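Local coordinates for CT398 (PDB 4ILO), which is of unknown function but joins a long coiled-coil hairpin to a zinc ribbon domain and may bind DNA or RNA, at residues A[12-17]-A[168-173]; A[47-52]-A[130-135]; A[71-76]-A[105-110]; A[192-197]-A[230-235]. All blocks are in the same frame, centred on the assembly; numbering follows the deposited sequence.

Interaction 1 (A[12-17]-A[168-173]); sequences LAIQEL and TQLKET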
loop_
_atom_site.group_PDB
_atom_site.type_symbol
_atom_site.label_atom_id
_atom_site.label_comp_id
_atom_site.label_asym_id
_atom_site.label_seq_id
_atom_site.Cartn_x
_atom_site.Cartn_y
_atom_site.Cartn_z
ATOM N N LEU A 12 -2.228 38.238 4.604
ATOM C CA LEU A 12 -2.915 37.742 3.425
ATOM C C LEU A 12 -1.937 37.053 2.484
ATOM O O LEU A 12 -2.233 35.975 1.953
ATOM C CB LEU A 12 -3.702 38.870 2.746
ATOM C CG LEU A 12 -5.022 39.168 3.500
ATOM C CD1 LEU A 12 -5.718 40.435 3.032
ATOM C CD2 LEU A 12 -6.007 37.973 3.398
ATOM N N ALA A 13 -0.745 37.620 2.312
ATOM C CA ALA A 13 0.208 37.026 1.378
ATOM C C ALA A 13 0.822 35.757 1.943
ATOM O O ALA A 13 1.111 34.815 1.187
ATOM C CB ALA A 13 1.312 38.026 1.018
ATOM N N ILE A 14 1.039 35.711 3.260
ATOM C CA ILE A 14 1.464 34.460 3.886
ATOM C C ILE A 14 0.380 33.405 3.739
ATOM O O ILE A 14 0.664 32.216 3.528
ATOM C CB ILE A 14 1.806 34.716 5.357
ATOM C CG1 ILE A 14 3.085 35.560 5.425
ATOM C CG2 ILE A 14 1.903 33.421 6.120
ATOM C CD1 ILE A 14 3.289 36.214 6.707
ATOM N N GLN A 15 -0.877 33.826 3.858
ATOM C CA GLN A 15 -1.985 32.894 3.771
ATOM C C GLN A 15 -2.032 32.227 2.397
ATOM O O GLN A 15 -2.367 31.040 2.291
ATOM C CB GLN A 15 -3.288 33.610 4.079
ATOM C CG GLN A 15 -4.445 32.714 4.180
ATOM C CD GLN A 15 -5.691 33.432 4.568
ATOM O OE1 GLN A 15 -6.304 33.121 5.581
ATOM N NE2 GLN A 15 -6.076 34.423 3.764
ATOM N N GLU A 16 -1.688 32.958 1.333
ATOM C CA GLU A 16 -1.692 32.330 0.007
ATOM C C GLU A 16 -0.605 31.260 -0.108
ATOM O O GLU A 16 -0.822 30.200 -0.732
ATOM C CB GLU A 16 -1.563 33.389 -1.091
ATOM C CG GLU A 16 -2.794 34.287 -1.198
ATOM C CD GLU A 16 -4.101 33.471 -1.289
ATOM O OE1 GLU A 16 -4.261 32.667 -2.242
ATOM O OE2 GLU A 16 -4.972 33.642 -0.398
ATOM N N LEU A 17 0.552 31.492 0.523
ATOM C CA LEU A 17 1.590 30.469 0.549
ATOM C C LEU A 17 1.129 29.251 1.337
ATOM O O LEU A 17 1.257 28.110 0.870
ATOM C CB LEU A 17 2.884 31.043 1.122
ATOM C CG LEU A 17 3.443 32.228 0.335
ATOM C CD1 LEU A 17 4.658 32.852 1.050
ATOM C CD2 LEU A 17 3.777 31.836 -1.112
ATOM N N THR A 168 9.037 32.283 5.087
ATOM C CA THR A 168 9.923 32.732 6.150
ATOM C C THR A 168 10.390 34.170 5.947
ATOM O O THR A 168 10.571 34.891 6.931
ATOM C CB THR A 168 11.102 31.773 6.241
ATOM O OG1 THR A 168 10.598 30.453 6.461
ATOM C CG2 THR A 168 12.029 32.170 7.388
ATOM N N GLN A 169 10.596 34.605 4.693
ATOM C CA GLN A 169 10.993 35.990 4.432
ATOM C C GLN A 169 9.857 36.975 4.683
ATOM O O GLN A 169 10.117 38.173 4.842
ATOM C CB GLN A 169 11.521 36.170 2.995
ATOM C CG GLN A 169 12.982 35.715 2.751
ATOM C CD GLN A 169 14.015 36.464 3.599
ATOM O OE1 GLN A 169 13.736 37.536 4.133
ATOM N NE2 GLN A 169 15.212 35.887 3.730
ATOM N N LEU A 170 8.609 36.507 4.711
ATOM C CA LEU A 170 7.479 37.388 4.980
ATOM C C LEU A 170 7.114 37.416 6.457
ATOM O O LEU A 170 6.705 38.475 6.972
ATOM C CB LEU A 170 6.265 36.929 4.174
ATOM C CG LEU A 170 6.450 36.940 2.662
ATOM C CD1 LEU A 170 5.119 36.632 2.025
ATOM C CD2 LEU A 170 6.987 38.289 2.186
ATOM N N LYS A 171 7.247 36.262 7.131
ATOM C CA LYS A 171 7.042 36.186 8.575
ATOM C C LYS A 171 7.933 37.169 9.319
ATOM O O LYS A 171 7.575 37.638 10.406
ATOM C CB LYS A 171 7.351 34.779 9.089
ATOM C CG LYS A 171 6.171 33.794 9.096
ATOM C CD LYS A 171 6.566 32.429 9.699
ATOM C CE LYS A 171 7.105 32.608 11.121
ATOM N NZ LYS A 171 7.061 31.351 11.911
ATOM N N GLU A 172 9.100 37.491 8.760
ATOM C CA GLU A 172 10.000 38.407 9.456
ATOM C C GLU A 172 9.344 39.768 9.662
ATOM O O GLU A 172 9.327 40.284 10.785
ATOM C CB GLU A 172 11.365 38.471 8.749
ATOM C CG GLU A 172 12.052 37.074 8.782
ATOM C CD GLU A 172 13.445 36.977 8.154
ATOM O OE1 GLU A 172 13.940 37.965 7.572
ATOM O OE2 GLU A 172 14.042 35.874 8.248
ATOM N N THR A 173 8.721 40.326 8.613
ATOM C CA THR A 173 8.117 41.662 8.656
ATOM C C THR A 173 6.611 41.662 9.000
ATOM O O THR A 173 5.938 42.687 8.789
ATOM C CB THR A 173 8.341 42.390 7.322
ATOM O OG1 THR A 173 8.178 41.462 6.237
ATOM C CG2 THR A 173 9.741 43.004 7.254
#
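L170 packs against three residues of the 12-17 helix: A13, I14 and L17. The side-chain packing is apolar, and no hydrogen bond crosses it. I14 makes the closest approach, with its CG1 3.7 Å from L170 CB. These two side chains lie alongside and run in opposite senses. As a result I14 CD1 passes beyond L170 CB and ends 4.0 Å from the backbone N of K171. In I14 the CG1 branch stands anti to the carbonyl carbon (chi1 -69°), and it is this branch that reaches across, not CG2.

One methyl of L170, CD1, serves the other two partners and also lies near I14 CG1. It is 3.9 Å from CD1 of L17, where the leucines meet nearly perpendicular. The same CD1 lies 4.2 Å from A13 CB, at the margin of the contact. K171 brings its aliphatic CG near I14 CD1, and the rest of its chain then turns off from the contact.

The backbone N of T173 makes a weak 3.2 Å bond to L170 O. On the first helix, L17 also rests on L163 and Q166 of helix 90-171, so the packing runs on along the hairpin.

The contact joins the two long helices of the coiled-coil hairpin at the end that carries the zinc ribbon. I14 also touches T174 and Y182, and K171 touches F179, so helix 176-189 packs beside it. On another side of helix 2-86, E16 forms a salt bridge with R192, and Q15 OE1 accepts from the N atoms of V193 and V194, at the start of strand 194-198.

Interaction 2 (A[47-52]-A[130-135]); sequences RKVEEK and SLKESL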
loop_
_atom_site.group_PDB
_atom_site.type_symbol
_atom_site.label_atom_id
_atom_site.label_comp_id
_atom_site.label_asym_id
_atom_site.label_seq_id
_atom_site.Cartn_x
_atom_site.Cartn_y
_atom_site.Cartn_z
ATOM N N ARG A 47 4.008 -12.877 -3.051
ATOM C CA ARG A 47 3.662 -13.811 -1.985
ATOM C C ARG A 47 3.074 -15.087 -2.570
ATOM O O ARG A 47 3.376 -16.193 -2.103
ATOM C CB ARG A 47 2.670 -13.188 -1.006
ATOM N N LYS A 48 2.200 -14.949 -3.574
ATOM C CA LYS A 48 1.646 -16.125 -4.217
ATOM C C LYS A 48 2.758 -16.946 -4.850
ATOM O O LYS A 48 2.770 -18.181 -4.724
ATOM C CB LYS A 48 0.575 -15.734 -5.240
ATOM C CG LYS A 48 -0.742 -15.266 -4.615
ATOM C CD LYS A 48 -1.819 -14.971 -5.675
ATOM C CE LYS A 48 -2.967 -14.147 -5.074
ATOM N NZ LYS A 48 -4.079 -13.964 -6.039
ATOM N N VAL A 49 3.713 -16.277 -5.518
ATOM C CA VAL A 49 4.820 -17.007 -6.138
ATOM C C VAL A 49 5.619 -17.771 -5.080
ATOM O O VAL A 49 5.904 -18.969 -5.253
ATOM C CB VAL A 49 5.691 -16.072 -7.004
ATOM C CG1 VAL A 49 6.956 -16.778 -7.440
ATOM C CG2 VAL A 49 4.913 -15.630 -8.240
ATOM N N GLU A 50 5.887 -17.130 -3.928
ATOM C CA GLU A 50 6.639 -17.758 -2.837
ATOM C C GLU A 50 5.904 -18.965 -2.272
ATOM O O GLU A 50 6.504 -20.025 -2.066
ATOM C CB GLU A 50 6.908 -16.759 -1.713
ATOM N N GLU A 51 4.602 -18.825 -1.998
ATOM C CA GLU A 51 3.854 -19.959 -1.470
ATOM C C GLU A 51 3.861 -21.111 -2.465
ATOM O O GLU A 51 3.952 -22.276 -2.072
ATOM C CB GLU A 51 2.421 -19.552 -1.115
ATOM C CG GLU A 51 2.364 -18.400 -0.095
ATOM C CD GLU A 51 0.965 -17.835 0.122
ATOM O OE1 GLU A 51 0.070 -18.066 -0.727
ATOM O OE2 GLU A 51 0.771 -17.152 1.155
ATOM N N LYS A 52 3.777 -20.796 -3.763
ATOM C CA LYS A 52 3.777 -21.840 -4.778
ATOM C C LYS A 52 5.142 -22.501 -4.873
ATOM O O LYS A 52 5.244 -23.732 -4.999
ATOM C CB LYS A 52 3.342 -21.290 -6.133
ATOM C CG LYS A 52 2.491 -22.258 -6.886
ATOM C CD LYS A 52 1.184 -22.304 -6.145
ATOM C CE LYS A 52 0.281 -23.311 -6.680
ATOM N NZ LYS A 52 -0.965 -23.201 -5.906
ATOM N N SER A 130 2.189 -19.174 -14.641
ATOM C CA SER A 130 1.224 -18.113 -14.850
ATOM C C SER A 130 1.413 -16.980 -13.838
ATOM O O SER A 130 1.208 -15.790 -14.167
ATOM C CB SER A 130 -0.159 -18.734 -14.718
ATOM O OG SER A 130 -1.145 -17.810 -15.059
ATOM N N LEU A 131 1.772 -17.314 -12.593
ATOM C CA LEU A 131 1.954 -16.240 -11.594
ATOM C C LEU A 131 3.222 -15.425 -11.857
ATOM O O LEU A 131 3.255 -14.206 -11.629
ATOM C CB LEU A 131 1.993 -16.823 -10.172
ATOM C CG LEU A 131 0.714 -17.364 -9.538
ATOM C CD1 LEU A 131 1.048 -18.275 -8.358
ATOM C CD2 LEU A 131 -0.213 -16.223 -9.079
ATOM N N LYS A 132 4.290 -16.076 -12.308
ATOM C CA LYS A 132 5.496 -15.350 -12.699
ATOM C C LYS A 132 5.224 -14.424 -13.890
ATOM O O LYS A 132 5.664 -13.256 -13.908
ATOM C CB LYS A 132 6.582 -16.370 -13.029
ATOM C CG LYS A 132 7.251 -16.971 -11.793
ATOM C CD LYS A 132 8.295 -18.030 -12.172
ATOM C CE LYS A 132 8.953 -18.701 -10.932
ATOM N NZ LYS A 132 9.828 -19.892 -11.286
ATOM N N GLU A 133 4.470 -14.913 -14.882
ATOM C CA GLU A 133 4.086 -14.071 -16.013
ATOM C C GLU A 133 3.326 -12.854 -15.533
ATOM O O GLU A 133 3.553 -11.744 -16.014
ATOM C CB GLU A 133 3.196 -14.856 -16.973
ATOM C CG GLU A 133 2.965 -14.182 -18.342
ATOM C CD GLU A 133 2.726 -15.199 -19.475
ATOM O OE1 GLU A 133 3.284 -15.016 -20.594
ATOM O OE2 GLU A 133 1.985 -16.196 -19.251
ATOM N N SER A 134 2.390 -13.058 -14.609
ATOM C CA SER A 134 1.555 -11.971 -14.118
ATOM C C SER A 134 2.382 -10.964 -13.312
ATOM O O SER A 134 2.189 -9.744 -13.435
ATOM C CB SER A 134 0.390 -12.551 -13.318
ATOM O OG SER A 134 -0.144 -11.608 -12.442
ATOM N N LEU A 135 3.353 -11.457 -12.537
ATOM C CA LEU A 135 4.288 -10.576 -11.847
ATOM C C LEU A 135 5.114 -9.752 -12.837
ATOM O O LEU A 135 5.337 -8.546 -12.634
ATOM C CB LEU A 135 5.199 -11.404 -10.936
ATOM C CG LEU A 135 6.227 -10.618 -10.122
ATOM C CD1 LEU A 135 5.568 -9.457 -9.415
ATOM C CD2 LEU A 135 6.905 -11.522 -9.116
#
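L131 fits against K48, V49 and K52 of the 47-52 helix, and its side chain can be followed outward atom by atom. Its CB meets V49 CG2 at 3.7 Å, the closest approach of the contact. Here the two side chains pass flank to flank, pointing opposite ways. From CB, chi1 (-72°, CG anti to the carbonyl carbon) turns CG toward K48, and the fork at CG sets both methyls against that residue. CD2 lies 3.9 Å from K48 CB and 4.0 Å from K48 CD. It therefore touches the aliphatic part of the lysine, which runs roughly square to the leucine. CD1 touches K48 CB as well, at 4.0 Å, and comes near the backbone O of K48. It also lies 4.4 Å from K52 CB.

V49 lies beside L131. Its CG2 reaches past L131 CB to the backbone N of K132, at 4.1 Å. Its CG1 meets K132 CG at 4.4 Å, on the aliphatic part of that lysine. K48 NZ extends away from L131. No hydrogen bond crosses between the segments, and the apolar strip is narrow, with lysine chains along its borders.

The two helix segments run antiparallel, with 156° between their directions and 9.6 Å between their axes. This is the mid-length packing of the coiled-coil hairpin, formed by helix 2-86 and helix 90-171. The strip continues both ways along the hairpin: V49 and K52 also touch L128 of helix 90-171, and L135 touches I45 of helix 2-86.

Interaction 3 (A[71-76]-A[105-110]); sequences QEISDQ and KERRTL
I73 and S74 face R107 and L110 across an antiparallel coiled-coil hairpin, with 157° between the helix directions. The tight part is apolar and centres on I73. Its CD1 lies 3.6 Å from L110 CD1, with the two side chains set almost at right angles. The same methyl meets E106 CG at 3.8 Å, touching the aliphatic part of the glutamate. The other branch, CG2, lies 3.9 Å from R107 CB. L110 is buried and also packs on R69 and I70 of helix 2-86.

The other side is wetter and held by polar bonds. R107 starts with CG anti to the backbone N (chi1 -176°) and bends at chi3. This brings the guanidinium to S74, whose OG lies at the edge of the R107 group. A second guanidinium nitrogen, NH2, bonds to N104, and S74 OG also bonds to I70 O. These extra bonds fix both partners on their own helices. One water bridges the helices here: it donates to S74 O and accepts from R107 NH1. The direct bond, R107 NH1 to S74 OG, is 2.9 Å long and nearly straight at 164°, with OG close to the guanidinium plane.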
loop_
_atom_site.group_PDB
_atom_site.type_symbol
_atom_site.label_atom_id
_atom_site.label_comp_id
_atom_site.label_asym_id
_atom_site.label_seq_id
_atom_site.Cartn_x
_atom_site.Cartn_y
_atom_site.Cartn_z
ATOM N N GLN A 71 10.687 -48.285 -5.540
ATOM C CA GLN A 71 11.873 -49.031 -5.945
ATOM C C GLN A 71 12.215 -50.119 -4.934
ATOM O O GLN A 71 12.514 -51.270 -5.295
ATOM C CB GLN A 71 13.052 -48.068 -6.094
ATOM C CG GLN A 71 14.208 -48.671 -6.858
ATOM C CD GLN A 71 13.763 -49.300 -8.155
ATOM O OE1 GLN A 71 13.368 -48.598 -9.100
ATOM N NE2 GLN A 71 13.794 -50.640 -8.208
ATOM N N GLU A 72 12.223 -49.752 -3.659
ATOM C CA GLU A 72 12.574 -50.694 -2.617
ATOM C C GLU A 72 11.574 -51.867 -2.557
ATOM O O GLU A 72 11.969 -53.020 -2.361
ATOM C CB GLU A 72 12.639 -49.944 -1.295
ATOM C CG GLU A 72 12.746 -50.865 -0.099
ATOM C CD GLU A 72 14.019 -51.719 -0.164
ATOM O OE1 GLU A 72 13.988 -52.911 0.251
ATOM O OE2 GLU A 72 15.052 -51.188 -0.646
ATOM N N ILE A 73 10.277 -51.602 -2.684
ATOM C CA ILE A 73 9.335 -52.716 -2.656
ATOM C C ILE A 73 9.526 -53.610 -3.884
ATOM O O ILE A 73 9.433 -54.860 -3.806
ATOM C CB ILE A 73 7.892 -52.189 -2.523
ATOM C CG1 ILE A 73 7.701 -51.546 -1.162
ATOM C CG2 ILE A 73 6.888 -53.332 -2.640
ATOM C CD1 ILE A 73 6.264 -51.079 -0.919
ATOM N N SER A 74 9.762 -52.988 -5.032
ATOM C CA SER A 74 9.983 -53.734 -6.272
ATOM C C SER A 74 11.187 -54.649 -6.150
ATOM O O SER A 74 11.112 -55.822 -6.536
ATOM C CB SER A 74 10.133 -52.789 -7.469
ATOM O OG SER A 74 8.910 -52.049 -7.668
ATOM N N ASP A 75 12.280 -54.165 -5.553
ATOM C CA ASP A 75 13.440 -55.037 -5.361
ATOM C C ASP A 75 13.134 -56.149 -4.370
ATOM O O ASP A 75 13.676 -57.242 -4.484
ATOM C CB ASP A 75 14.658 -54.300 -4.815
ATOM C CG ASP A 75 15.164 -53.210 -5.745
ATOM O OD1 ASP A 75 14.822 -53.209 -6.963
ATOM O OD2 ASP A 75 15.907 -52.349 -5.220
ATOM N N GLN A 76 12.312 -55.872 -3.376
ATOM C CA GLN A 76 12.011 -56.895 -2.397
ATOM C C GLN A 76 11.120 -57.976 -3.005
ATOM O O GLN A 76 11.280 -59.153 -2.705
ATOM C CB GLN A 76 11.319 -56.234 -1.206
ATOM C CG GLN A 76 11.165 -57.173 -0.040
ATOM C CD GLN A 76 12.501 -57.824 0.354
ATOM O OE1 GLN A 76 13.541 -57.140 0.501
ATOM N NE2 GLN A 76 12.483 -59.153 0.497
ATOM N N LYS A 105 0.308 -55.187 -3.376
ATOM C CA LYS A 105 -0.844 -54.329 -3.132
ATOM C C LYS A 105 -0.417 -53.021 -2.481
ATOM O O LYS A 105 -0.964 -51.945 -2.785
ATOM C CB LYS A 105 -1.833 -55.084 -2.254
ATOM C CG LYS A 105 -2.959 -54.243 -1.703
ATOM C CD LYS A 105 -3.909 -55.072 -0.804
ATOM C CE LYS A 105 -5.261 -54.361 -0.624
ATOM N NZ LYS A 105 -6.240 -55.194 0.168
ATOM N N GLU A 106 0.549 -53.088 -1.573
ATOM C CA GLU A 106 1.116 -51.869 -1.013
ATOM C C GLU A 106 1.811 -51.058 -2.111
ATOM O O GLU A 106 1.682 -49.830 -2.165
ATOM C CB GLU A 106 2.124 -52.227 0.089
ATOM C CG GLU A 106 2.855 -51.008 0.800
ATOM C CD GLU A 106 1.893 -50.007 1.551
ATOM O OE1 GLU A 106 0.725 -50.381 1.861
ATOM O OE2 GLU A 106 2.311 -48.838 1.837
ATOM N N ARG A 107 2.536 -51.730 -3.003
ATOM C CA ARG A 107 3.237 -51.013 -4.056
ATOM C C ARG A 107 2.240 -50.292 -4.932
ATOM O O ARG A 107 2.452 -49.134 -5.304
ATOM C CB ARG A 107 4.085 -51.960 -4.912
ATOM C CG ARG A 107 4.909 -51.223 -5.964
ATOM C CD ARG A 107 5.890 -52.128 -6.684
ATOM N NE ARG A 107 5.211 -53.267 -7.313
ATOM C CZ ARG A 107 5.793 -54.205 -8.044
ATOM N NH1 ARG A 107 7.105 -54.190 -8.274
ATOM N NH2 ARG A 107 5.044 -55.187 -8.534
ATOM N N ARG A 108 1.149 -50.979 -5.261
ATOM C CA ARG A 108 0.087 -50.402 -6.075
ATOM C C ARG A 108 -0.443 -49.129 -5.428
ATOM O O ARG A 108 -0.631 -48.113 -6.097
ATOM C CB ARG A 108 -1.049 -51.409 -6.269
ATOM C CG ARG A 108 -2.197 -50.891 -7.119
ATOM C CD ARG A 108 -3.317 -51.915 -7.215
ATOM N NE ARG A 108 -3.075 -52.892 -8.273
ATOM C CZ ARG A 108 -2.775 -54.169 -8.057
ATOM N NH1 ARG A 108 -2.679 -54.628 -6.817
ATOM N NH2 ARG A 108 -2.571 -54.987 -9.080
ATOM N N THR A 109 -0.677 -49.190 -4.122
ATOM C CA THR A 109 -1.109 -48.019 -3.379
ATOM C C THR A 109 -0.104 -46.889 -3.463
ATOM O O THR A 109 -0.490 -45.727 -3.626
ATOM C CB THR A 109 -1.392 -48.389 -1.933
ATOM O OG1 THR A 109 -2.429 -49.385 -1.935
ATOM C CG2 THR A 109 -1.867 -47.140 -1.193
ATOM N N LEU A 110 1.186 -47.194 -3.330
ATOM C CA LEU A 110 2.172 -46.137 -3.436
ATOM C C LEU A 110 2.205 -45.552 -4.844
ATOM O O LEU A 110 2.420 -44.345 -5.012
ATOM C CB LEU A 110 3.537 -46.648 -3.054
ATOM C CG LEU A 110 3.479 -47.085 -1.595
ATOM C CD1 LEU A 110 4.774 -47.819 -1.357
ATOM C CD2 LEU A 110 3.292 -45.863 -0.636
HETATM O O HOH W 1 9.397 -56.196 -8.851
#

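Interaction 4 (A[192-197]-A[230-235]); sequences RVVVPI and SRILYW. With EDO (1,2-ethanediol), chain D.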
loop_
_atom_site.group_PDB
_atom_site.type_symbol
_atom_site.label_atom_id
_atom_site.label_comp_id
_atom_site.label_asym_id
_atom_site.label_seq_id
_atom_site.Cartn_x
_atom_site.Cartn_y
_atom_site.Cartn_z
ATOM N N ARG A 192 -8.684 29.201 4.282
ATOM C CA ARG A 192 -8.432 30.624 4.533
ATOM C C ARG A 192 -9.115 31.034 5.822
ATOM O O ARG A 192 -10.326 30.842 5.984
ATOM C CB ARG A 192 -8.880 31.497 3.367
ATOM C CG ARG A 192 -7.873 31.423 2.223
ATOM C CD ARG A 192 -8.249 32.245 0.957
ATOM N NE ARG A 192 -7.288 31.981 -0.122
ATOM C CZ ARG A 192 -7.318 30.908 -0.932
ATOM N NH1 ARG A 192 -8.275 29.983 -0.847
ATOM N NH2 ARG A 192 -6.395 30.765 -1.870
ATOM N N VAL A 193 -8.328 31.588 6.740
ATOM C CA VAL A 193 -8.839 32.006 8.037
ATOM C C VAL A 193 -8.820 33.543 8.244
ATOM O O VAL A 193 -9.406 34.041 9.229
ATOM C CB VAL A 193 -8.086 31.270 9.155
ATOM C CG1 VAL A 193 -8.370 29.725 9.046
ATOM C CG2 VAL A 193 -6.595 31.541 9.044
ATOM N N VAL A 194 -8.145 34.294 7.382
ATOM C CA VAL A 194 -8.264 35.752 7.323
ATOM C C VAL A 194 -9.094 36.027 6.085
ATOM O O VAL A 194 -8.607 35.864 4.959
ATOM C CB VAL A 194 -6.893 36.433 7.230
ATOM C CG1 VAL A 194 -7.051 37.992 7.317
ATOM C CG2 VAL A 194 -5.978 35.951 8.327
ATOM N N VAL A 195 -10.362 36.378 6.274
ATOM C CA VAL A 195 -11.300 36.357 5.145
ATOM C C VAL A 195 -12.101 37.649 5.078
ATOM O O VAL A 195 -12.366 38.274 6.115
ATOM C CB VAL A 195 -12.272 35.164 5.239
ATOM C CG1 VAL A 195 -11.496 33.807 5.224
ATOM C CG2 VAL A 195 -13.222 35.310 6.456
ATOM N N PRO A 196 -12.509 38.096 3.894
ATOM C CA PRO A 196 -13.228 39.369 3.804
ATOM C C PRO A 196 -14.735 39.180 3.984
ATOM O O PRO A 196 -15.279 38.068 3.869
ATOM C CB PRO A 196 -12.874 39.862 2.392
ATOM C CG PRO A 196 -12.711 38.563 1.582
ATOM C CD PRO A 196 -12.167 37.532 2.568
ATOM N N ILE A 197 -15.383 40.295 4.343
ATOM C CA ILE A 197 -16.841 40.428 4.279
ATOM C C ILE A 197 -17.266 40.424 2.814
ATOM O O ILE A 197 -16.824 41.275 2.033
ATOM C CB ILE A 197 -17.300 41.750 4.916
ATOM C CG1 ILE A 197 -16.686 42.003 6.295
ATOM C CG2 ILE A 197 -18.837 41.800 4.970
ATOM C CD1 ILE A 197 -17.392 41.315 7.371
ATOM N N SER A 230 -15.131 32.228 14.132
ATOM C CA SER A 230 -13.932 32.750 14.816
ATOM C C SER A 230 -12.813 33.168 13.857
ATOM O O SER A 230 -11.738 33.624 14.352
ATOM C CB SER A 230 -13.324 31.770 15.843
ATOM O OG SER A 230 -14.219 31.496 16.917
ATOM N N ARG A 231 -12.988 33.042 12.542
ATOM C CA ARG A 231 -12.005 33.560 11.611
ATOM C C ARG A 231 -11.863 35.078 11.753
ATOM O O ARG A 231 -12.778 35.767 12.208
ATOM C CB ARG A 231 -12.435 33.260 10.184
ATOM C CG ARG A 231 -12.422 31.749 9.840
ATOM C CD ARG A 231 -12.734 31.557 8.375
ATOM N NE ARG A 231 -12.394 30.210 7.904
ATOM C CZ ARG A 231 -13.159 29.143 8.091
ATOM N NH1 ARG A 231 -14.294 29.238 8.765
ATOM N NH2 ARG A 231 -12.768 27.962 7.616
ATOM N N ILE A 232 -10.709 35.592 11.320
ATOM C CA ILE A 232 -10.451 37.042 11.290
ATOM C C ILE A 232 -11.150 37.651 10.077
ATOM O O ILE A 232 -10.935 37.206 8.944
ATOM C CB ILE A 232 -8.938 37.312 11.213
ATOM C CG1 ILE A 232 -8.253 36.850 12.497
ATOM C CG2 ILE A 232 -8.669 38.806 10.924
ATOM C CD1 ILE A 232 -6.789 36.520 12.334
ATOM N N LEU A 233 -11.962 38.688 10.302
ATOM C CA LEU A 233 -12.680 39.356 9.221
ATOM C C LEU A 233 -12.018 40.697 8.897
ATOM O O LEU A 233 -11.499 41.400 9.778
ATOM C CB LEU A 233 -14.139 39.633 9.614
ATOM C CG LEU A 233 -15.183 38.520 9.756
ATOM C CD1 LEU A 233 -16.419 39.045 10.448
ATOM C CD2 LEU A 233 -15.580 37.926 8.364
ATOM N N TYR A 234 -12.088 41.077 7.623
ATOM C CA TYR A 234 -11.534 42.350 7.193
ATOM C C TYR A 234 -12.386 42.888 6.051
ATOM O O TYR A 234 -13.206 42.176 5.469
ATOM C CB TYR A 234 -10.064 42.225 6.784
ATOM C CG TYR A 234 -9.862 41.551 5.431
ATOM C CD1 TYR A 234 -9.710 40.164 5.338
ATOM C CD2 TYR A 234 -9.807 42.296 4.248
ATOM C CE1 TYR A 234 -9.508 39.514 4.103
ATOM C CE2 TYR A 234 -9.597 41.655 2.991
ATOM C CZ TYR A 234 -9.457 40.267 2.934
ATOM O OH TYR A 234 -9.266 39.623 1.733
ATOM N N TRP A 235 -12.174 44.160 5.740
ATOM C CA TRP A 235 -12.989 44.908 4.794
ATOM C C TRP A 235 -12.175 45.185 3.534
ATOM O O TRP A 235 -11.083 45.767 3.620
ATOM C CB TRP A 235 -13.396 46.228 5.441
ATOM C CG TRP A 235 -14.234 47.090 4.573
ATOM C CD1 TRP A 235 -13.866 48.265 3.968
ATOM C CD2 TRP A 235 -15.593 46.858 4.212
ATOM N NE1 TRP A 235 -14.917 48.768 3.245
ATOM C CE2 TRP A 235 -15.992 47.927 3.380
ATOM C CE3 TRP A 235 -16.517 45.843 4.505
ATOM C CZ2 TRP A 235 -17.273 48.010 2.833
ATOM C CZ3 TRP A 235 -17.794 45.925 3.961
ATOM C CH2 TRP A 235 -18.158 47.002 3.133
HETATM C C1 EDO D . -10.781 44.409 11.174
HETATM O O1 EDO D . -10.524 45.297 10.081
HETATM C C2 EDO D . -9.634 43.415 11.221
HETATM O O2 EDO D . -10.093 42.288 11.968
#
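R192 O accepts a 2.9 Å bond from NE of R231, just before two parallel strands of the zinc ribbon region pair. The NE donor is tilted 18° from the carbonyl plane. The R231 chain is extended from CG to NE, and this carries the guanidinium past V193. Its NH2 forms a salt bridge with D191. The side chain lies about 5 Å from the zinc ion, which is held by C202, C205, C226 and C229.

Strands 194-198 and 232-234 then pair in the middle of a mixed sheet. V195 is gripped through both its N and its O: N donates to I232 O at 2.9 Å, and O accepts from Y234 N at 3.2 Å. I232 N to V193 O and I197 N to Y234 O extend the ladder at its two ends.

V194, I232, P196 and Y234 project from one face, where Y234 also packs on L8 and L12 of helix 2-86. V195 and L233 take the other face; I197 CD1 meets L233 CD1 at 3.9 Å. L233 O accepts a bond from O2 of an ethanediol, probably from the crystallisation liquor.

The Y234 ring lies alongside P196, with V194 O at its edge. P196 CB sits over one ring face in a CH-pi contact, 3.8 Å from the centroid and 24° off the normal.

From the N terminus, helix 2-86 passes through 12-17, 47-52 and 71-76. The chain then turns and comes back along helix 90-171 through 105-110, 130-135 and 168-173. Interaction 3 therefore closes the shortest of the three hairpin loops. Interaction 2 encloses it, and interaction 1 encloses both. Their centres are spread along the rod, with interactions 1 and 3 about 88 Å apart. Interaction 4 follows in series, after helix 176-189, and closes a separate loop that holds the zinc site. In space it touches interaction 1 through Q15, tying the sheet to helix 2-86.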